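Side-chain contacts in ferritin (PDB 7DIE), which probably takes up, oxidises and stores iron inside a hollow shell built from 24 copies of the chain: residues Glu89-Gln92 and Glu93-Ala97; Ile157-Glu160 and Asn161-Lys165. All blocks are in the same frame, centred on the assembly; numbering follows the deposited sequence.

How the contacts relate
Both contacts are local, made along a single helix, and they come in series along the chain. Contact 1 opens helix 91-118, one of the long helices of the ferritin four-helix bundle; contact 2 takes up most of the short helix 156-164, which follows the bundle. Their centres are about 16 Å apart, on the same side of the chain's centre, and their nearest atoms approach to about 4 Å without touching. Y42, V45 and V149 pack against both, joining the start of one helix to the bundle-facing side of the other. Contact 1 is bordered by its own chain alone, whereas contact 2 also meets two neighbouring subunits and so belongs to the shell's assembly.

Contact 1 of 2, residues Glu89-Gln92 and Glu93-Ala97; sequences ETIQ and EVLDA
The carboxylate of E93 and the hydroxyl of T90 meet at the start of helix 91-118. T90 OG1 stands over one face of the carboxylate, 3.8 Å from E93 CD, while beyond OE1 comes the backbone of E89: E89 N gives a nearly straight hydrogen bond (172°) to E93 OE1 at 2.7 Å, almost along the C-O axis. A second flat group, the carboxylate of D96, has the carbonyl oxygen of Q92 over one face, 3.3 Å from D96 CG; its OD1 is held by W146 NE1.

T90 is the N-cap. Its OG1 sits between backbone N and carbonyl carbon (chi1 69°) and from there accepts from E93 N at 3.0 Å. Threonine suits the place because a short hydroxyl side chain can turn forward onto a first-turn N-H. Glutamate three residues on is long enough, extended beyond CG, to return the grip; yet it takes the N-H of E89, so the pair resembles a capping box with the return bond shifted one residue earlier. Regular helix bonding then begins with V94 N to T90 O, 3.2 Å.

The buried residues I91, V94 and L95 face the bundle. I91 CD1 reaches V94 CB at 4.2 Å, the two side chains crossing obliquely, and I91 CG1 lies 4.4 Å from L95 CD2. V94 also packs on L33 and F49, and L95 on V145 and V149. Q92 NE2 bonds to the carbonyl oxygen of V149.

Chemically, E93 gathers a backbone N-H beside the positive end of the helix dipole, which would favour its ionised form, while E89 OE2 stays 5.7 Å from E93 OE1, so any repulsion between the two acids is probably modest.

Contact 2 of 2, residues Ile157-Glu160 and Asn161-Lys165; sequences INIE and NIVGK
N161 returns over I157 one turn later, and backbone hydrogen bonds tie each turn to the next: N161 N donates to I157 O at 2.8 Å, and V163 N to I159 O at 3.0 Å, nearly end-on to the carbonyl. G164 N reaches E160 O at 2.9 Å with a more bent N-H (148°).

Among van der Waals contacts, the N161 amide lies face-on to the turn before it. I157 O is 3.3 Å from N161 CG and I157 CG2 is 3.6 Å from N161 OD1, both on the same face, since the side chains run alongside each other in the same direction. V163 CG2, set beside the backbone N, presses onto I159 O at 3.2 Å and meets I159 CG2 at 4.2 Å. These beta-branched residues suit a buried helix face, where they pack on V45 and, in turn, V149 and V145. G164, with no side chain, lets the backbone lie close to E160 O.

Polar bonds to other parts of the chain come from E160, whose chain bends at its second torsion (chi2 -69°). OE1 takes N44 N and OE2 takes V45 N, so both oxygens grip the start of helix 43-70 beside D43, an iron-binding residue; those N-H groups would favour the ionised acid.

Between subunits, I162 meets N161 of one neighbour, while N161 meets I162 of another. Such cyclic packing, with an iron ion about 3 Å from the N161 side chain, is consistent with the short fifth helix of ferritins, which lines the fourfold channel of the shell.

Contact 1 of 2, residues Glu89-Gln92 and Glu93-Ala97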
loop_
_atom_site.group_PDB
_atom_site.type_symbol
_atom_site.label_atom_id
_atom_site.label_comp_id
_atom_site.label_asym_id
_atom_site.label_seq_id
_atom_site.Cartn_x
_atom_site.Cartn_y
_atom_site.Cartn_z
ATOM N N GLU A 89 -8.499 -11.395 -58.092
ATOM C CA GLU A 89 -8.031 -10.121 -58.605
ATOM C C GLU A 89 -8.501 -8.919 -57.802
ATOM O O GLU A 89 -7.888 -7.854 -57.917
ATOM C CB GLU A 89 -8.451 -9.953 -60.072
ATOM C CG GLU A 89 -7.709 -10.915 -60.994
ATOM C CD GLU A 89 -7.779 -10.511 -62.449
ATOM O OE1 GLU A 89 -7.321 -9.395 -62.784
ATOM O OE2 GLU A 89 -8.286 -11.318 -63.256
ATOM N N THR A 90 -9.542 -9.062 -56.977
ATOM C CA THR A 90 -10.094 -7.951 -56.208
ATOM C C THR A 90 -10.350 -8.394 -54.775
ATOM O O THR A 90 -10.509 -9.582 -54.489
ATOM C CB THR A 90 -11.424 -7.427 -56.783
ATOM O OG1 THR A 90 -12.438 -8.419 -56.585
ATOM C CG2 THR A 90 -11.292 -7.076 -58.278
ATOM N N ILE A 91 -10.409 -7.410 -53.873
ATOM C CA ILE A 91 -10.742 -7.717 -52.490
ATOM C C ILE A 91 -12.187 -8.209 -52.369
ATOM O O ILE A 91 -12.523 -8.930 -51.419
ATOM C CB ILE A 91 -10.457 -6.482 -51.612
ATOM C CG1 ILE A 91 -10.366 -6.869 -50.132
ATOM C CG2 ILE A 91 -11.518 -5.405 -51.833
ATOM C CD1 ILE A 91 -9.203 -7.791 -49.792
ATOM N N GLN A 92 -13.055 -7.850 -53.322
ATOM C CA GLN A 92 -14.407 -8.413 -53.345
ATOM C C GLN A 92 -14.382 -9.920 -53.598
ATOM O O GLN A 92 -15.123 -10.681 -52.957
ATOM C CB GLN A 92 -15.249 -7.698 -54.410
ATOM C CG GLN A 92 -15.664 -6.263 -54.013
ATOM C CD GLN A 92 -14.525 -5.271 -54.136
ATOM O OE1 GLN A 92 -13.627 -5.456 -54.941
ATOM N NE2 GLN A 92 -14.554 -4.209 -53.321
ATOM N N GLU A 93 -13.543 -10.373 -54.536
ATOM C CA GLU A 93 -13.443 -11.807 -54.797
ATOM C C GLU A 93 -12.869 -12.556 -53.604
ATOM O O GLU A 93 -13.269 -13.697 -53.338
ATOM C CB GLU A 93 -12.585 -12.053 -56.040
ATOM C CG GLU A 93 -13.309 -11.673 -57.326
ATOM C CD GLU A 93 -12.389 -11.667 -58.523
ATOM O OE1 GLU A 93 -11.176 -11.890 -58.341
ATOM O OE2 GLU A 93 -12.882 -11.425 -59.639
ATOM N N VAL A 94 -11.934 -11.927 -52.880
ATOM C CA VAL A 94 -11.403 -12.521 -51.651
ATOM C C VAL A 94 -12.519 -12.744 -50.638
ATOM O O VAL A 94 -12.624 -13.815 -50.024
ATOM C CB VAL A 94 -10.295 -11.627 -51.069
ATOM C CG1 VAL A 94 -9.992 -12.029 -49.621
ATOM C CG2 VAL A 94 -9.050 -11.729 -51.931
ATOM N N LEU A 95 -13.357 -11.728 -50.423
ATOM C CA LEU A 95 -14.403 -11.899 -49.425
ATOM C C LEU A 95 -15.459 -12.892 -49.892
ATOM O O LEU A 95 -16.005 -13.630 -49.062
ATOM C CB LEU A 95 -15.038 -10.560 -49.061
ATOM C CG LEU A 95 -14.467 -9.896 -47.788
ATOM C CD1 LEU A 95 -14.751 -10.726 -46.526
ATOM C CD2 LEU A 95 -12.975 -9.633 -47.922
ATOM N N ASP A 96 -15.746 -12.947 -51.203
ATOM C CA ASP A 96 -16.643 -13.984 -51.732
ATOM C C ASP A 96 -16.182 -15.371 -51.307
ATOM O O ASP A 96 -16.983 -16.224 -50.898
ATOM C CB ASP A 96 -16.697 -13.938 -53.268
ATOM C CG ASP A 96 -17.505 -12.771 -53.810
ATOM O OD1 ASP A 96 -18.346 -12.202 -53.080
ATOM O OD2 ASP A 96 -17.289 -12.419 -54.993
ATOM N N ALA A 97 -14.888 -15.627 -51.442
ATOM C CA ALA A 97 -14.367 -16.949 -51.126
ATOM C C ALA A 97 -14.446 -17.215 -49.631
ATOM O O ALA A 97 -14.767 -18.332 -49.211
ATOM C CB ALA A 97 -12.931 -17.072 -51.627
#

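Contact 2 of 2, residues Ile157-Glu160 and Asn161-Lys165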
loop_
_atom_site.group_PDB
_atom_site.type_symbol
_atom_site.label_atom_id
_atom_site.label_comp_id
_atom_site.label_asym_id
_atom_site.label_seq_id
_atom_site.Cartn_x
_atom_site.Cartn_y
_atom_site.Cartn_z
ATOM N N ILE A 157 -9.622 3.062 -48.456
ATOM C CA ILE A 157 -9.412 3.611 -47.123
ATOM C C ILE A 157 -10.640 3.376 -46.245
ATOM O O ILE A 157 -10.510 3.017 -45.067
ATOM C CB ILE A 157 -9.028 5.097 -47.220
ATOM C CG1 ILE A 157 -7.655 5.235 -47.902
ATOM C CG2 ILE A 157 -8.962 5.726 -45.836
ATOM C CD1 ILE A 157 -7.197 6.684 -48.036
ATOM N N ASN A 158 -11.823 3.502 -46.783
ATOM C CA ASN A 158 -13.021 3.243 -46.035
ATOM C C ASN A 158 -13.013 1.797 -45.523
ATOM O O ASN A 158 -13.257 1.546 -44.393
ATOM C CB ASN A 158 -14.267 3.407 -46.901
ATOM C CG ASN A 158 -14.486 4.812 -47.412
ATOM O OD1 ASN A 158 -14.189 5.790 -46.770
ATOM N ND2 ASN A 158 -15.081 4.886 -48.545
ATOM N N ILE A 159 -12.734 0.866 -46.415
ATOM C CA ILE A 159 -12.716 -0.551 -46.058
ATOM C C ILE A 159 -11.691 -0.802 -44.967
ATOM O O ILE A 159 -11.976 -1.460 -43.956
ATOM C CB ILE A 159 -12.424 -1.404 -47.308
ATOM C CG1 ILE A 159 -13.614 -1.366 -48.273
ATOM C CG2 ILE A 159 -12.041 -2.846 -46.930
ATOM C CD1 ILE A 159 -13.253 -1.887 -49.665
ATOM N N GLU A 160 -10.475 -0.295 -45.171
ATOM C CA GLU A 160 -9.399 -0.485 -44.203
ATOM C C GLU A 160 -9.752 0.111 -42.846
ATOM O O GLU A 160 -9.487 -0.498 -41.798
ATOM C CB GLU A 160 -8.113 0.145 -44.750
ATOM C CG GLU A 160 -7.410 -0.758 -45.765
ATOM C CD GLU A 160 -6.830 -1.989 -45.085
ATOM O OE1 GLU A 160 -5.782 -1.873 -44.424
ATOM O OE2 GLU A 160 -7.429 -3.068 -45.191
ATOM N N ASN A 161 -10.328 1.280 -42.846
ATOM C CA ASN A 161 -10.710 1.903 -41.624
ATOM C C ASN A 161 -11.731 1.120 -40.826
ATOM O O ASN A 161 -11.566 0.944 -39.673
ATOM C CB ASN A 161 -11.248 3.312 -41.862
ATOM C CG ASN A 161 -10.166 4.329 -42.058
ATOM O OD1 ASN A 161 -10.412 5.371 -42.563
ATOM N ND2 ASN A 161 -9.001 4.029 -41.660
ATOM N N ILE A 162 -12.795 0.677 -41.450
ATOM C CA ILE A 162 -13.844 0.002 -40.683
ATOM C C ILE A 162 -13.408 -1.410 -40.289
ATOM O O ILE A 162 -13.717 -1.883 -39.188
ATOM C CB ILE A 162 -15.188 0.007 -41.446
ATOM C CG1 ILE A 162 -16.325 -0.430 -40.511
ATOM C CG2 ILE A 162 -15.148 -0.883 -42.679
ATOM C CD1 ILE A 162 -17.667 0.132 -40.895
ATOM N N VAL A 163 -12.664 -2.094 -41.155
ATOM C CA VAL A 163 -12.175 -3.423 -40.792
ATOM C C VAL A 163 -11.173 -3.324 -39.650
ATOM O O VAL A 163 -11.125 -4.204 -38.781
ATOM C CB VAL A 163 -11.577 -4.131 -42.020
ATOM C CG1 VAL A 163 -10.891 -5.451 -41.602
ATOM C CG2 VAL A 163 -12.682 -4.397 -43.054
ATOM N N GLY A 164 -10.390 -2.238 -39.608
ATOM C CA GLY A 164 -9.461 -2.042 -38.508
ATOM C C GLY A 164 -10.151 -2.007 -37.159
ATOM O O GLY A 164 -9.556 -2.366 -36.143
ATOM N N LYS A 165 -11.416 -1.604 -37.130
ATOM C CA LYS A 165 -12.155 -1.544 -35.873
ATOM C C LYS A 165 -12.618 -2.912 -35.381
ATOM O O LYS A 165 -13.128 -3.006 -34.260
ATOM C CB LYS A 165 -13.324 -0.566 -36.030
ATOM C CG LYS A 165 -12.799 0.861 -36.116
ATOM C CD LYS A 165 -13.774 1.869 -36.705
ATOM C CE LYS A 165 -13.366 3.285 -36.290
ATOM N NZ LYS A 165 -13.570 4.308 -37.357
#